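Local coordinates for protein hydroquinone dioxygenase large subunit (Pseudomonas sp., PDB 4ZXA) that serves as the large subunit of a two-subunit, iron(II)-dependent hydroquinone 1,2-dioxygenase, a cupin enzyme that opens the ring of hydroquinone with molecular oxygen, at residues Arg260-Ile265 with Cys295-Asp300; Ser241-Thr246 with Met314-Ala319; His256-Val261 with Ile301-Tyr306. All coordinates share one frame; numbering follows the deposited sequence.

Contact 1 of 3, residues Arg260-Ile265 with Cys295-Asp300. With CD (cadmium ion), chain I; H8N (4-hydroxybenzonitrile), chain J.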
loop_
_atom_site.group_PDB
_atom_site.type_symbol
_atom_site.label_atom_id
_atom_site.label_comp_id
_atom_site.label_asym_id
_atom_site.label_seq_id
_atom_site.Cartn_x
_atom_site.Cartn_y
_atom_site.Cartn_z
ATOM N N ARG E 260 -17.370 -3.697 -19.199
ATOM C CA ARG E 260 -17.480 -3.357 -20.610
ATOM C C ARG E 260 -16.050 -3.248 -21.107
ATOM O O ARG E 260 -15.139 -3.170 -20.304
ATOM C CB ARG E 260 -18.197 -2.021 -20.787
ATOM C CG ARG E 260 -17.587 -0.872 -19.996
ATOM C CD ARG E 260 -18.597 0.255 -19.767
ATOM N NE ARG E 260 -19.708 -0.248 -18.967
ATOM C CZ ARG E 260 -20.931 0.277 -18.935
ATOM N NH1 ARG E 260 -21.211 1.355 -19.660
ATOM N NH2 ARG E 260 -21.872 -0.278 -18.166
ATOM N N VAL E 261 -15.839 -3.255 -22.414
ATOM C CA VAL E 261 -14.511 -3.034 -22.956
ATOM C C VAL E 261 -14.170 -1.545 -22.784
ATOM O O VAL E 261 -15.029 -0.682 -22.995
ATOM C CB VAL E 261 -14.458 -3.415 -24.456
ATOM C CG1 VAL E 261 -13.159 -2.928 -25.093
ATOM C CG2 VAL E 261 -14.608 -4.918 -24.645
ATOM N N GLU E 262 -12.933 -1.249 -22.388
ATOM C CA GLU E 262 -12.452 0.131 -22.328
ATOM C C GLU E 262 -11.341 0.336 -23.338
ATOM O O GLU E 262 -10.616 -0.617 -23.650
ATOM C CB GLU E 262 -11.891 0.449 -20.952
ATOM C CG GLU E 262 -12.911 0.442 -19.858
ATOM C CD GLU E 262 -12.284 0.299 -18.490
ATOM O OE1 GLU E 262 -11.113 -0.148 -18.426
ATOM O OE2 GLU E 262 -12.952 0.637 -17.491
ATOM N N TRP E 263 -11.196 1.571 -23.829
ATOM C CA TRP E 263 -10.091 1.921 -24.719
ATOM C C TRP E 263 -9.190 3.004 -24.122
ATOM O O TRP E 263 -9.654 4.053 -23.673
ATOM C CB TRP E 263 -10.604 2.346 -26.093
ATOM C CG TRP E 263 -11.243 1.224 -26.861
ATOM C CD1 TRP E 263 -12.535 0.786 -26.751
ATOM C CD2 TRP E 263 -10.627 0.400 -27.864
ATOM N NE1 TRP E 263 -12.762 -0.260 -27.625
ATOM C CE2 TRP E 263 -11.606 -0.515 -28.316
ATOM C CE3 TRP E 263 -9.354 0.355 -28.439
ATOM C CZ2 TRP E 263 -11.340 -1.463 -29.301
ATOM C CZ3 TRP E 263 -9.094 -0.587 -29.405
ATOM C CH2 TRP E 263 -10.080 -1.479 -29.834
ATOM N N PHE E 264 -7.891 2.725 -24.111
ATOM C CA PHE E 264 -6.888 3.667 -23.640
ATOM C C PHE E 264 -5.986 4.093 -24.816
ATOM O O PHE E 264 -5.439 3.239 -25.515
ATOM C CB PHE E 264 -6.022 3.005 -22.561
ATOM C CG PHE E 264 -6.743 2.694 -21.272
ATOM C CD1 PHE E 264 -7.970 3.265 -20.973
ATOM C CD2 PHE E 264 -6.169 1.842 -20.334
ATOM C CE1 PHE E 264 -8.627 2.978 -19.772
ATOM C CE2 PHE E 264 -6.817 1.554 -19.126
ATOM C CZ PHE E 264 -8.052 2.127 -18.849
ATOM N N ILE E 265 -5.850 5.399 -25.056
ATOM C CA ILE E 265 -4.833 5.915 -25.987
ATOM C C ILE E 265 -3.825 6.758 -25.222
ATOM O O ILE E 265 -4.159 7.859 -24.765
ATOM C CB ILE E 265 -5.412 6.865 -27.020
ATOM C CG1 ILE E 265 -6.738 6.343 -27.586
ATOM C CG2 ILE E 265 -4.378 7.134 -28.114
ATOM C CD1 ILE E 265 -6.603 5.430 -28.750
ATOM N N CYS E 295 -4.901 0.714 -26.721
ATOM C CA CYS E 295 -5.148 -0.569 -26.090
ATOM C C CYS E 295 -6.615 -0.696 -25.687
ATOM O O CYS E 295 -7.226 0.257 -25.190
ATOM C CB CYS E 295 -4.242 -0.732 -24.870
ATOM S SG CYS E 295 -4.364 -2.336 -24.020
ATOM N N ALA E 296 -7.170 -1.879 -25.934
ATOM C CA ALA E 296 -8.496 -2.248 -25.464
ATOM C C ALA E 296 -8.348 -3.052 -24.174
ATOM O O ALA E 296 -7.673 -4.079 -24.142
ATOM C CB ALA E 296 -9.242 -3.065 -26.529
ATOM N N MET E 297 -8.964 -2.574 -23.102
ATOM C CA MET E 297 -9.034 -3.352 -21.870
ATOM C C MET E 297 -10.349 -4.152 -21.843
ATOM O O MET E 297 -11.438 -3.581 -21.805
ATOM C CB MET E 297 -8.884 -2.430 -20.650
ATOM C CG MET E 297 -7.512 -1.735 -20.554
ATOM S SD MET E 297 -6.208 -2.872 -20.011
ATOM C CE MET E 297 -4.728 -1.860 -20.231
ATOM N N PRO E 298 -10.247 -5.484 -21.890
ATOM C CA PRO E 298 -11.425 -6.348 -22.046
ATOM C C PRO E 298 -12.399 -6.274 -20.873
ATOM O O PRO E 298 -12.067 -5.804 -19.771
ATOM C CB PRO E 298 -10.831 -7.761 -22.139
ATOM C CG PRO E 298 -9.363 -7.563 -22.420
ATOM C CD PRO E 298 -8.999 -6.258 -21.781
ATOM N N ALA E 299 -13.608 -6.763 -21.118
ATOM C CA ALA E 299 -14.681 -6.653 -20.148
ATOM C C ALA E 299 -14.555 -7.670 -19.012
ATOM O O ALA E 299 -15.326 -7.616 -18.050
ATOM C CB ALA E 299 -16.007 -6.811 -20.845
ATOM N N ASP E 300 -13.596 -8.592 -19.114
ATOM C CA ASP E 300 -13.506 -9.692 -18.146
ATOM C C ASP E 300 -12.231 -9.680 -17.304
ATOM O O ASP E 300 -11.836 -10.701 -16.740
ATOM C CB ASP E 300 -13.668 -11.054 -18.847
ATOM C CG ASP E 300 -12.603 -11.304 -19.917
ATOM O OD1 ASP E 300 -11.906 -10.339 -20.328
ATOM O OD2 ASP E 300 -12.471 -12.471 -20.352
HETATM CD CD CD I . -11.199 -0.341 -16.031
HETATM N NAA H8N J . -10.564 1.810 -15.373
HETATM C CAC H8N J . -10.116 2.858 -15.280
HETATM C CAI H8N J . -9.505 4.217 -15.194
HETATM C CAF H8N J . -8.386 4.487 -15.972
HETATM C CAD H8N J . -7.786 5.741 -15.918
HETATM C CAH H8N J . -8.337 6.693 -15.074
HETATM O OAB H8N J . -7.747 7.926 -15.002
HETATM C CAE H8N J . -9.456 6.426 -14.293
HETATM C CAG H8N J . -10.049 5.174 -14.357
#

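Contact 2 of 3, residues Ser241-Thr246 with Met314-Ala319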
loop_
_atom_site.group_PDB
_atom_site.type_symbol
_atom_site.label_atom_id
_atom_site.label_comp_id
_atom_site.label_asym_id
_atom_site.label_seq_id
_atom_site.Cartn_x
_atom_site.Cartn_y
_atom_site.Cartn_z
ATOM N N SER E 241 -20.159 8.404 -28.057
ATOM C CA SER E 241 -18.700 8.371 -27.969
ATOM C C SER E 241 -18.168 9.595 -27.224
ATOM O O SER E 241 -18.415 10.737 -27.631
ATOM C CB SER E 241 -18.104 8.331 -29.372
ATOM O OG SER E 241 -16.703 8.495 -29.327
ATOM N N LEU E 242 -17.454 9.356 -26.126
ATOM C CA LEU E 242 -16.870 10.445 -25.340
ATOM C C LEU E 242 -15.341 10.321 -25.226
ATOM O O LEU E 242 -14.798 9.270 -24.844
ATOM C CB LEU E 242 -17.471 10.506 -23.938
ATOM C CG LEU E 242 -18.982 10.426 -23.741
ATOM C CD1 LEU E 242 -19.316 10.328 -22.250
ATOM C CD2 LEU E 242 -19.695 11.606 -24.373
ATOM N N PHE E 243 -14.647 11.397 -25.568
ATOM C CA PHE E 243 -13.227 11.486 -25.260
ATOM C C PHE E 243 -13.063 12.032 -23.835
ATOM O O PHE E 243 -13.501 13.146 -23.540
ATOM C CB PHE E 243 -12.505 12.352 -26.291
ATOM C CG PHE E 243 -11.978 11.577 -27.468
ATOM C CD1 PHE E 243 -12.361 10.257 -27.674
ATOM C CD2 PHE E 243 -11.076 12.154 -28.352
ATOM C CE1 PHE E 243 -11.857 9.528 -28.758
ATOM C CE2 PHE E 243 -10.574 11.433 -29.429
ATOM C CZ PHE E 243 -10.964 10.124 -29.636
ATOM N N CYS E 244 -12.453 11.247 -22.951
ATOM C CA CYS E 244 -12.325 11.645 -21.544
ATOM C C CYS E 244 -10.886 11.597 -21.060
ATOM O O CYS E 244 -10.530 10.716 -20.279
ATOM C CB CYS E 244 -13.164 10.730 -20.654
ATOM S SG CYS E 244 -14.816 10.355 -21.300
ATOM N N PRO E 245 -10.054 12.552 -21.514
ATOM C CA PRO E 245 -8.629 12.562 -21.163
ATOM C C PRO E 245 -8.462 12.833 -19.685
ATOM O O PRO E 245 -9.377 13.370 -19.057
ATOM C CB PRO E 245 -8.075 13.759 -21.943
ATOM C CG PRO E 245 -9.189 14.180 -22.886
ATOM C CD PRO E 245 -10.454 13.756 -22.253
ATOM N N THR E 246 -7.301 12.484 -19.145
ATOM C CA THR E 246 -6.998 12.708 -17.736
ATOM C C THR E 246 -5.481 12.620 -17.552
ATOM O O THR E 246 -4.798 11.983 -18.348
ATOM C CB THR E 246 -7.706 11.661 -16.850
ATOM O OG1 THR E 246 -7.288 11.804 -15.493
ATOM C CG2 THR E 246 -7.383 10.254 -17.317
ATOM N N MET E 314 -5.661 9.363 -22.746
ATOM C CA MET E 314 -7.003 9.518 -23.268
ATOM C C MET E 314 -7.824 8.267 -22.975
ATOM O O MET E 314 -7.485 7.178 -23.452
ATOM C CB MET E 314 -6.967 9.783 -24.767
ATOM C CG MET E 314 -8.346 9.721 -25.408
ATOM S SD MET E 314 -9.352 11.137 -24.952
ATOM C CE MET E 314 -8.580 12.450 -25.895
ATOM N N VAL E 315 -8.888 8.421 -22.182
ATOM C CA VAL E 315 -9.847 7.338 -21.951
ATOM C C VAL E 315 -11.058 7.548 -22.862
ATOM O O VAL E 315 -11.736 8.581 -22.805
ATOM C CB VAL E 315 -10.312 7.254 -20.469
ATOM C CG1 VAL E 315 -11.261 6.064 -20.274
ATOM C CG2 VAL E 315 -9.116 7.160 -19.524
ATOM N N TRP E 316 -11.310 6.581 -23.730
ATOM C CA TRP E 316 -12.382 6.727 -24.695
ATOM C C TRP E 316 -13.610 5.922 -24.233
ATOM O O TRP E 316 -13.605 4.694 -24.223
ATOM C CB TRP E 316 -11.906 6.281 -26.067
ATOM C CG TRP E 316 -12.952 6.269 -27.136
ATOM C CD1 TRP E 316 -13.954 7.186 -27.341
ATOM C CD2 TRP E 316 -13.097 5.279 -28.160
ATOM N NE1 TRP E 316 -14.709 6.822 -28.442
ATOM C CE2 TRP E 316 -14.202 5.654 -28.956
ATOM C CE3 TRP E 316 -12.407 4.103 -28.475
ATOM C CZ2 TRP E 316 -14.623 4.899 -30.045
ATOM C CZ3 TRP E 316 -12.831 3.350 -29.561
ATOM C CH2 TRP E 316 -13.932 3.754 -30.331
ATOM N N GLU E 317 -14.659 6.629 -23.843
ATOM C CA GLU E 317 -15.811 5.981 -23.247
ATOM C C GLU E 317 -16.977 5.888 -24.212
ATOM O O GLU E 317 -17.061 6.642 -25.191
ATOM C CB GLU E 317 -16.236 6.721 -21.979
ATOM C CG GLU E 317 -15.281 6.521 -20.805
ATOM C CD GLU E 317 -15.757 7.232 -19.550
ATOM O OE1 GLU E 317 -16.908 7.726 -19.551
ATOM O OE2 GLU E 317 -14.978 7.313 -18.573
ATOM N N ASN E 318 -17.882 4.968 -23.906
ATOM C CA ASN E 318 -19.082 4.747 -24.690
ATOM C C ASN E 318 -20.299 4.798 -23.771
ATOM O O ASN E 318 -20.544 3.878 -23.004
ATOM C CB ASN E 318 -19.004 3.394 -25.399
ATOM C CG ASN E 318 -20.234 3.112 -26.262
ATOM O OD1 ASN E 318 -21.182 3.900 -26.290
ATOM N ND2 ASN E 318 -20.218 1.989 -26.968
ATOM N N ALA E 319 -21.060 5.878 -23.857
ATOM C CA ALA E 319 -22.129 6.146 -22.909
ATOM C C ALA E 319 -23.494 5.554 -23.319
ATOM O O ALA E 319 -24.546 6.030 -22.882
ATOM C CB ALA E 319 -22.244 7.645 -22.690
#

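Contact 3 of 3, residues His256-Val261 with Ile301-Tyr306. With CD (cadmium ion), chain I; H8N (4-hydroxybenzonitrile), chain J.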
loop_
_atom_site.group_PDB
_atom_site.type_symbol
_atom_site.label_atom_id
_atom_site.label_comp_id
_atom_site.label_asym_id
_atom_site.label_seq_id
_atom_site.Cartn_x
_atom_site.Cartn_y
_atom_site.Cartn_z
ATOM N N HIS E 256 -9.592 -1.644 -10.716
ATOM C CA HIS E 256 -10.901 -1.657 -11.345
ATOM C C HIS E 256 -11.227 -3.001 -11.960
ATOM O O HIS E 256 -10.424 -3.552 -12.715
ATOM C CB HIS E 256 -10.972 -0.584 -12.424
ATOM C CG HIS E 256 -12.337 -0.437 -13.013
ATOM N ND1 HIS E 256 -12.542 -0.124 -14.338
ATOM C CD2 HIS E 256 -13.557 -0.572 -12.465
ATOM C CE1 HIS E 256 -13.834 -0.063 -14.580
ATOM N NE2 HIS E 256 -14.478 -0.330 -13.457
ATOM N N GLY E 257 -12.397 -3.533 -11.626
ATOM C CA GLY E 257 -12.920 -4.718 -12.291
ATOM C C GLY E 257 -13.920 -4.305 -13.361
ATOM O O GLY E 257 -14.946 -3.696 -13.051
ATOM N N ASN E 258 -13.608 -4.612 -14.619
ATOM C CA ASN E 258 -14.385 -4.126 -15.763
ATOM C C ASN E 258 -15.764 -4.790 -15.958
ATOM O O ASN E 258 -15.979 -5.912 -15.518
ATOM C CB ASN E 258 -13.555 -4.292 -17.041
ATOM C CG ASN E 258 -12.536 -3.174 -17.243
ATOM O OD1 ASN E 258 -12.203 -2.432 -16.315
ATOM N ND2 ASN E 258 -12.039 -3.050 -18.470
ATOM N N ASP E 259 -16.691 -4.105 -16.627
ATOM C CA ASP E 259 -17.916 -4.767 -17.095
ATOM C C ASP E 259 -18.297 -4.371 -18.527
ATOM O O ASP E 259 -19.411 -4.643 -18.991
ATOM C CB ASP E 259 -19.084 -4.487 -16.147
ATOM C CG ASP E 259 -19.626 -3.082 -16.293
ATOM O OD1 ASP E 259 -18.909 -2.213 -16.830
ATOM O OD2 ASP E 259 -20.773 -2.850 -15.866
ATOM N N ARG E 260 -17.370 -3.697 -19.199
ATOM C CA ARG E 260 -17.480 -3.357 -20.610
ATOM C C ARG E 260 -16.050 -3.248 -21.107
ATOM O O ARG E 260 -15.139 -3.170 -20.304
ATOM C CB ARG E 260 -18.197 -2.021 -20.787
ATOM C CG ARG E 260 -17.587 -0.872 -19.996
ATOM C CD ARG E 260 -18.597 0.255 -19.767
ATOM N NE ARG E 260 -19.708 -0.248 -18.967
ATOM C CZ ARG E 260 -20.931 0.277 -18.935
ATOM N NH1 ARG E 260 -21.211 1.355 -19.660
ATOM N NH2 ARG E 260 -21.872 -0.278 -18.166
ATOM N N VAL E 261 -15.839 -3.255 -22.414
ATOM C CA VAL E 261 -14.511 -3.034 -22.956
ATOM C C VAL E 261 -14.170 -1.545 -22.784
ATOM O O VAL E 261 -15.029 -0.682 -22.995
ATOM C CB VAL E 261 -14.458 -3.415 -24.456
ATOM C CG1 VAL E 261 -13.159 -2.928 -25.093
ATOM C CG2 VAL E 261 -14.608 -4.918 -24.645
ATOM N N ILE E 301 -11.582 -8.527 -17.221
ATOM C CA ILE E 301 -10.373 -8.430 -16.421
ATOM C C ILE E 301 -10.527 -7.335 -15.381
ATOM O O ILE E 301 -11.492 -6.575 -15.392
ATOM C CB ILE E 301 -9.084 -8.199 -17.305
ATOM C CG1 ILE E 301 -9.253 -7.019 -18.272
ATOM C CG2 ILE E 301 -8.722 -9.454 -18.100
ATOM C CD1 ILE E 301 -9.127 -5.655 -17.624
ATOM N N ARG E 302 -9.574 -7.279 -14.468
ATOM C CA ARG E 302 -9.429 -6.140 -13.570
ATOM C C ARG E 302 -7.996 -5.639 -13.741
ATOM O O ARG E 302 -7.118 -6.383 -14.198
ATOM C CB ARG E 302 -9.653 -6.574 -12.128
ATOM C CG ARG E 302 -8.611 -7.559 -11.659
ATOM C CD ARG E 302 -8.970 -8.148 -10.323
ATOM N NE ARG E 302 -7.823 -8.110 -9.424
ATOM C CZ ARG E 302 -7.765 -8.745 -8.256
ATOM N NH1 ARG E 302 -8.791 -9.487 -7.847
ATOM N NH2 ARG E 302 -6.672 -8.643 -7.499
ATOM N N HIS E 303 -7.747 -4.389 -13.382
ATOM C CA HIS E 303 -6.452 -3.795 -13.675
ATOM C C HIS E 303 -6.186 -2.566 -12.813
ATOM O O HIS E 303 -7.092 -2.045 -12.179
ATOM C CB HIS E 303 -6.370 -3.446 -15.161
ATOM C CG HIS E 303 -7.458 -2.521 -15.625
ATOM N ND1 HIS E 303 -7.608 -2.160 -16.936
ATOM C CD2 HIS E 303 -8.426 -1.881 -14.932
ATOM C CE1 HIS E 303 -8.640 -1.329 -17.048
ATOM N NE2 HIS E 303 -9.141 -1.145 -15.845
ATOM N N GLN E 304 -4.936 -2.120 -12.785
ATOM C CA GLN E 304 -4.543 -0.956 -12.004
ATOM C C GLN E 304 -3.341 -0.373 -12.723
ATOM O O GLN E 304 -2.537 -1.120 -13.288
ATOM C CB GLN E 304 -4.184 -1.365 -10.565
ATOM C CG GLN E 304 -3.956 -0.197 -9.610
ATOM C CD GLN E 304 -3.846 -0.618 -8.142
ATOM O OE1 GLN E 304 -3.395 -1.717 -7.825
ATOM N NE2 GLN E 304 -4.266 0.264 -7.241
ATOM N N GLY E 305 -3.221 0.949 -12.741
ATOM C CA GLY E 305 -2.156 1.595 -13.493
ATOM C C GLY E 305 -1.068 2.231 -12.642
ATOM O O GLY E 305 -1.290 2.586 -11.480
ATOM N N TYR E 306 0.115 2.372 -13.230
ATOM C CA TYR E 306 1.244 2.999 -12.560
ATOM C C TYR E 306 1.871 4.016 -13.496
ATOM O O TYR E 306 2.206 3.702 -14.641
ATOM C CB TYR E 306 2.273 1.946 -12.127
ATOM C CG TYR E 306 1.704 0.969 -11.127
ATOM C CD1 TYR E 306 0.808 -0.014 -11.530
ATOM C CD2 TYR E 306 2.040 1.040 -9.781
ATOM C CE1 TYR E 306 0.278 -0.903 -10.637
ATOM C CE2 TYR E 306 1.510 0.149 -8.873
ATOM C CZ TYR E 306 0.621 -0.824 -9.312
ATOM O OH TYR E 306 0.057 -1.732 -8.433
HETATM CD CD CD I . -11.199 -0.341 -16.031
HETATM N NAA H8N J . -10.564 1.810 -15.373
HETATM C CAC H8N J . -10.116 2.858 -15.280
HETATM C CAI H8N J . -9.505 4.217 -15.194
HETATM C CAF H8N J . -8.386 4.487 -15.972
HETATM C CAD H8N J . -7.786 5.741 -15.918
HETATM C CAH H8N J . -8.337 6.693 -15.074
HETATM O OAB H8N J . -7.747 7.926 -15.002
HETATM C CAE H8N J . -9.456 6.426 -14.293
HETATM C CAG H8N J . -10.049 5.174 -14.357
#

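Contact 1 of 3, residues Arg260-Ile265 with Cys295-Asp300
Glu262 and Met297, and after them Phe264 and Cys295, form hydrogen-bonded pairs of two antiparallel strands, 262-265 and 295-297. The bond from Glu262 N to Met297 O is nearly straight (168°); in the return bond Met297 N sits 2.6 Å from Glu262 O. The bond from Phe264 N to Cys295 O measures 2.8 Å, and Cys295 N answers to Phe264 O.

Apolar packing occupies both faces of this pair. On one, Ala296 CB lies squarely over the six-membered ring of Trp263, a CH-pi contact 3.6 Å from the centroid, and Val261 CG1 adds a looser contact to the same methyl. On the other, Met297 crosses Phe264 at about a right angle, with CG 3.7 Å from Phe264 CE2 and SD oblique to the ring in a Met-aromatic contact. The chain of Met297 bends at chi2 (-75°), which brings CE back toward Phe264 CD2.

Metal coordination shares the Phe264 face. Glu262, extended beyond CG, grips the cadmium ion with both carboxylate oxygens, OE1 at 2.4 Å and OE2 at 2.5 Å. Phe264 CZ lies 3.7 Å from CAF of the bound 4-hydroxybenzonitrile. Ala296 meets the small subunit through backbone hydrogen bonds. A glutamate ligand on a beta strand, facing inward among apolar side chains, is characteristic of the metal site of cupin barrels.

Contact 2 of 3, residues Ser241-Thr246 with Met314-Ala319
Phe243 directs its edge at the face of Trp316, an offset edge-to-face pair in which the planes stand at 88° and Phe243 CE1 comes 3.4 Å from Trp316 CD1. The indole is turned so that its own edge faces Ser241: the N-H of NE1 points almost straight at Ser241 OG, 2.7 Å away in the plane of the indole. With CG of Trp316 opposite its backbone N, the ring leans across to the strand 241-246, and CD1 also rests near Leu242 O.

Met314 crosses Phe243 at about a right angle, its chain folded at chi2 (72°) and chi3 (73°). This double bend curls the thioether back, placing SD 4.2 Å from the Phe243 centroid, oblique to the ring in a Met-aromatic contact, and CE 3.5 Å from both Phe243 CD2 and Pro245 CG. Met314 and Pro245 run side by side, pointing the same way.

The other face of the sheet carries Leu242, Cys244, Val315 and Glu317. Here Cys244 SG lies 3.7 Å from Glu317 CD, against the extended glutamate chain, while Leu242 CD1 meets Ala319 CB.

Leu242 and Glu317 exchange two backbone bonds, that from Leu242 N being almost linear. Cys244 N still reaches Val315 O, but the return bond from Val315 N is weak. Thr246, whose OG1 is bonded to Asn231 N and Glu248 OE1, lines the 4-hydroxybenzonitrile pocket.

The chemistry is largely that of an aromatic and thioether cluster with one short side-chain hydrogen bond across it: Ser241 OG, accepting from Trp316 NE1 and also bonded to Gln151 NE2 of the small subunit, fixes the turn of the indole and joins this cluster to the subunit interface.

Contact 3 of 3, residues His256-Val261 with Ile301-Tyr306
His256, Asn258 and His303 converge on one cadmium ion in the metal centre of a cupin-type beta barrel. His256 ND1 and His303 NE2 each lie 2.2 Å from the metal, and Asn258 OD1 lies 2.3 Å from it. Glu262 and the nitrile nitrogen of 4-hydroxybenzonitrile complete the shell; His256 ND1 is 3.0 Å from that nitrogen, NAA. The imidazoles meet rim to rim, their planes at 38°, with neither over the other's face, while the amide of Asn258 stands at 90° to the His303 ring.

The second shell fixes how these groups are turned. His256 NE2, on the far side of its ring from the metal, is bonded to Tyr80 O, and Asn258 ND2 to Pro298 O, which leaves OD1 turned to the metal. His303 has its ring tucked between backbone N and carbonyl carbon (chi1 57°), a rotamer that swings CD2 toward His256 O and NE2 to the ion. Phe79 packs against the His256 ring and Trp273 against that of His303.

Backbone bonds hold the ligands in step. His256 and His303 form an antiparallel hydrogen-bonded pair, with the bond from His256 N to His303 O 2.9 Å long. Past the end of the strand, Asn258 N reaches Ile301 O at 3.0 Å. Between these bonds the chains draw close: Gly257 CA lies 3.8 Å from Arg302 CB.

How the contacts relate
Contact 2 spans the longest stretch of chain, from 241-246 to 314-319, and contacts 1 and 3 both lie within it. Contacts 1 and 2 belong to one antiparallel sheet, where strands 262-266 and 310-318 are neighbours; their centres are about 11 Å apart. Contact 3 lies in the other barrel sheet, between strands 251-257 and 301-307, with its centre about 8 Å from that of contact 1 and about 15 Å from that of contact 2. Short connections from 257 to 262 and from 297 to 301 carry the chain between the sheets. Two sheets thus supply one cadmium site: contact 1 gives the glutamate, contact 3 the histidines and asparagine, while contact 2 reaches the bound 4-hydroxybenzonitrile through Thr246.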